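Chitin binding protein (Streptomyces lividans, PDB 5FTZ) is a copper-dependent lytic polysaccharide monooxygenase of family AA10 that probably binds chitin and cleaves its chains oxidatively. Local coordinates at residues H1-L6 with R10-Q15. Residues are numbered along the deposited sequence; the frame is centred on the assembly and turned at random.
With CU (copper (II) ion), chain B.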
ATOM      1  N   HIS A   1      -6.436  -1.506  15.056  1.00 12.64           N
ATOM      2  CA  HIS A   1      -6.920  -1.355  16.469  1.00 11.34           C
ATOM      3  C   HIS A   1      -5.933  -1.960  17.421  1.00 10.42           C
ATOM      4  O   HIS A   1      -5.482  -3.096  17.272  1.00 11.06           O
ATOM      5  CB  HIS A   1      -8.332  -1.911  16.656  1.00 12.33           C
ATOM      6  CG  HIS A   1      -9.387  -1.066  16.000  1.00 13.41           C
ATOM      7  ND1 HIS A   1      -9.426  -0.830  14.651  1.00 14.67           N
ATOM      8  CD2 HIS A   1     -10.410  -0.353  16.512  1.00 15.25           C
ATOM      9  CE1 HIS A   1     -10.412  -0.011  14.345  1.00 16.27           C
ATOM     10  NE2 HIS A   1     -11.033   0.283  15.466  1.00 16.15           N
ATOM     11  N   GLY A   2      -5.531  -1.154  18.398  1.00 10.04           N
ATOM     12  CA  GLY A   2      -4.558  -1.580  19.375  1.00 10.27           C
ATOM     13  C   GLY A   2      -4.182  -0.472  20.316  1.00  9.59           C
ATOM     14  O   GLY A   2      -4.596   0.671  20.141  1.00  9.44           O
ATOM     15  N   TYR A   3      -3.287  -0.796  21.258  1.00  9.25           N
ATOM     16  CA  TYR A   3      -2.844   0.170  22.267  1.00  9.82           C
ATOM     17  C   TYR A   3      -1.484  -0.300  22.771  1.00  9.15           C
ATOM     18  O   TYR A   3      -1.120  -1.468  22.637  1.00  9.76           O
ATOM     19  CB  TYR A   3      -3.853   0.229  23.445  1.00 10.74           C
ATOM     20  CG  TYR A   3      -4.202  -1.096  24.026  1.00 10.94           C
ATOM     21  CD1 TYR A   3      -3.403  -1.700  24.983  1.00 11.07           C
ATOM     22  CD2 TYR A   3      -5.295  -1.795  23.571  1.00 12.24           C
ATOM     23  CE1 TYR A   3      -3.648  -2.986  25.434  1.00 13.25           C
ATOM     24  CE2 TYR A   3      -5.622  -3.068  24.063  1.00 13.46           C
ATOM     25  CZ  TYR A   3      -4.781  -3.660  24.998  1.00 14.05           C
ATOM     26  OH  TYR A   3      -5.027  -4.899  25.556  1.00 17.78           O
ATOM     27  N   THR A   4      -0.816   0.553  23.498  1.00  8.68           N
ATOM     28  CA  THR A   4       0.426   0.151  24.148  1.00  8.55           C
ATOM     29  C   THR A   4       0.128  -0.391  25.542  1.00  9.30           C
ATOM     30  O   THR A   4      -0.641   0.196  26.321  1.00  9.22           O
ATOM     31  CB  THR A   4       1.401   1.319  24.281  1.00  9.87           C
ATOM     32  OG1 THR A   4       0.654   2.438  24.686  1.00 11.09           O
ATOM     33  CG2 THR A   4       2.104   1.647  22.958  1.00 11.77           C
ATOM     34  N   ASP A   5       0.789  -1.488  25.855  1.00  9.71           N
ATOM     35  CA  ASP A   5       0.769  -1.981  27.240  1.00 10.45           C
ATOM     36  C   ASP A   5       2.125  -1.878  27.932  1.00 10.22           C
ATOM     37  O   ASP A   5       2.161  -2.036  29.122  1.00 11.12           O
ATOM     38  CB  ASP A   5       0.110  -3.370  27.396  1.00 13.68           C
ATOM     39  CG  ASP A   5       0.912  -4.435  26.901  1.00 16.13           C
ATOM     40  OD1 ASP A   5       1.853  -4.229  26.157  1.00 15.64           O
ATOM     41  OD2 ASP A   5       0.651  -5.618  27.270  1.00 16.78           O
ATOM     42  N   LEU A   6       3.161  -1.460  27.211  1.00 10.32           N
ATOM     43  CA  LEU A   6       4.445  -1.090  27.829  1.00 10.18           C
ATOM     44  C   LEU A   6       4.984   0.134  27.121  1.00  9.87           C
ATOM     45  O   LEU A   6       5.256   0.058  25.912  1.00 10.43           O
ATOM     46  CB  LEU A   6       5.526  -2.196  27.767  1.00 11.11           C
ATOM     47  CG  LEU A   6       5.232  -3.429  28.551  1.00 13.10           C
ATOM     48  CD1 LEU A   6       6.191  -4.529  28.175  1.00 15.33           C
ATOM     49  CD2 LEU A   6       5.265  -3.143  30.060  1.00 14.58           C
ATOM     50  N   ARG A  10      -3.041   5.076  29.069  1.00  7.17           N
ATOM     51  CA  ARG A  10      -4.234   5.463  29.775  1.00  7.37           C
ATOM     52  C   ARG A  10      -5.419   4.613  29.399  1.00  7.37           C
ATOM     53  O   ARG A  10      -6.211   4.268  30.293  1.00  7.19           O
ATOM     54  CB  ARG A  10      -4.501   6.969  29.640  1.00  7.30           C
ATOM     55  CG  ARG A  10      -3.507   7.865  30.347  1.00  8.05           C
ATOM     56  CD  ARG A  10      -3.843   9.323  30.125  1.00  8.13           C
ATOM     57  NE  ARG A  10      -2.857  10.185  30.798  1.00  8.59           N
ATOM     58  CZ  ARG A  10      -2.784  11.504  30.637  1.00  9.18           C
ATOM     59  NH1 ARG A  10      -3.636  12.131  29.855  1.00  9.07           N
ATOM     60  NH2 ARG A  10      -1.800  12.172  31.255  1.00 10.07           N
ATOM     61  N   GLN A  11      -5.609   4.332  28.119  1.00  7.89           N
ATOM     62  CA  GLN A  11      -6.757   3.518  27.768  1.00  7.85           C
ATOM     63  C   GLN A  11      -6.678   2.141  28.402  1.00  8.57           C
ATOM     64  O   GLN A  11      -7.728   1.570  28.768  1.00  8.53           O
ATOM     65  CB  GLN A  11      -6.935   3.443  26.245  1.00  7.86           C
ATOM     66  CG  GLN A  11      -5.732   3.044  25.393  1.00  7.89           C
ATOM     67  CD  GLN A  11      -5.015   4.221  24.836  1.00  8.44           C
ATOM     68  OE1 GLN A  11      -4.528   5.057  25.582  1.00  8.25           O
ATOM     69  NE2 GLN A  11      -4.924   4.302  23.538  1.00  8.87           N
ATOM     70  N   LYS A  12      -5.482   1.594  28.527  1.00  8.70           N
ATOM     71  CA  LYS A  12      -5.355   0.268  29.117  1.00  9.81           C
ATOM     72  C   LYS A  12      -5.498   0.303  30.624  1.00 10.04           C
ATOM     73  O   LYS A  12      -6.106  -0.636  31.187  1.00 10.39           O
ATOM     74  CB  LYS A  12      -4.033  -0.354  28.691  1.00 10.67           C
ATOM     75  CG  LYS A  12      -3.802  -1.796  29.157  1.00 11.72           C
ATOM     76  CD  LYS A  12      -4.921  -2.740  28.742  1.00 12.39           C
ATOM     77  CE  LYS A  12      -4.483  -4.177  28.984  1.00 14.33           C
ATOM     78  NZ  LYS A  12      -5.532  -5.071  28.453  1.00 16.80           N
ATOM     79  N   VAL A  13      -5.012   1.326  31.323  1.00  9.54           N
ATOM     80  CA  VAL A  13      -5.260   1.403  32.741  1.00 11.42           C
ATOM     81  C   VAL A  13      -6.730   1.604  33.034  1.00 11.33           C
ATOM     82  O   VAL A  13      -7.220   1.106  34.062  1.00 11.98           O
ATOM     83  CB  VAL A  13      -4.410   2.418  33.528  1.00 13.28           C
ATOM     84  CG1 VAL A  13      -2.923   2.100  33.361  1.00 14.33           C
ATOM     85  CG2 VAL A  13      -4.677   3.818  33.227  1.00 13.35           C
ATOM     86  N   CYS A  14      -7.463   2.238  32.141  1.00 10.28           N
ATOM     87  CA  CYS A  14      -8.929   2.321  32.279  1.00 11.74           C
ATOM     88  C   CYS A  14      -9.559   0.924  32.064  1.00 13.21           C
ATOM     89  O   CYS A  14     -10.345   0.442  32.917  1.00 19.78           O
ATOM     90  CB  CYS A  14      -9.435   3.362  31.284  1.00 12.12           C
ATOM     91  SG  CYS A  14      -9.095   5.074  31.699  1.00 13.98           S
ATOM     92  N   GLN A  15      -9.135   0.174  31.093  1.00 11.03           N
ATOM     93  CA  GLN A  15      -9.732  -1.145  30.839  1.00 12.22           C
ATOM     94  C   GLN A  15      -9.373  -2.151  31.938  1.00 12.41           C
ATOM     95  O   GLN A  15     -10.229  -3.001  32.293  1.00 13.95           O
ATOM     96  CB  GLN A  15      -9.362  -1.653  29.476  1.00 13.13           C
ATOM     97  CG  GLN A  15      -9.983  -2.997  29.100  1.00 13.59           C
ATOM     98  CD  GLN A  15      -9.143  -4.144  29.585  1.00 16.55           C
ATOM     99  OE1 GLN A  15      -7.923  -4.052  29.794  1.00 17.35           O
ATOM    100  NE2 GLN A  15      -9.800  -5.295  29.758  1.00 18.34           N
TER
HETATM  101 CU    CU B 202      -7.953  -1.174  13.443  0.80 14.50          CU
HETATM  102  O   HOH W   1      -6.277   2.666  21.295  1.00 10.09           O
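Tyr3 and Lys12 carry this contact: the lysine chain runs obliquely across the phenol and ends at its hydroxyl. Lys12 CD lies 3.6 Å from Tyr3 CE1, and Lys12 NZ gives a hydrogen bond of 2.9 Å to Tyr3 OH. The same ammonium donates to Gln15 OE1, one turn further along the helix, from above the amide plane rather than along a lone pair, with a C=O...N angle of 134°. The lysine reaches both acceptors because its CG stands anti to the backbone N (chi1 -176°) and the chain then bends at chi2 before extending. With an alanine in place of Lys12, Tyr3 OH is likely to lose this donor, one side of the ring to be uncovered and the Gln15 amide to be freer to turn.

Closer to the backbone, Tyr3 CB meets Gln11 CG at 3.9 Å. The Gln11 amide turns aside to give its NE2 hydrogens to Tyr165 O and to a water, 3.1 Å from NE2, which in turn donates to Gly2 O; the water adds a bridge between strand and helix beside the direct Lys12-Tyr3 bond.

Further out, Arg10 pairs with Asp169 and makes a cation-pi contact with Trp70, and Cys14 is bridged to Cys22. Asp5 and Leu6 both face Arg84 on neighbouring strand 80-87, a classic beta bulge, and the Asp5 carboxylate also forms a salt bridge with the Arg84 guanidinium. Helix 10-15 lies across edge strand 2-6, the two short axes 7.9 Å apart at closest approach and at 83°. At the start of that strand His1 binds copper through its amino N and ND1, and His91 completes the histidine brace that defines the active site of lytic polysaccharide monooxygenases.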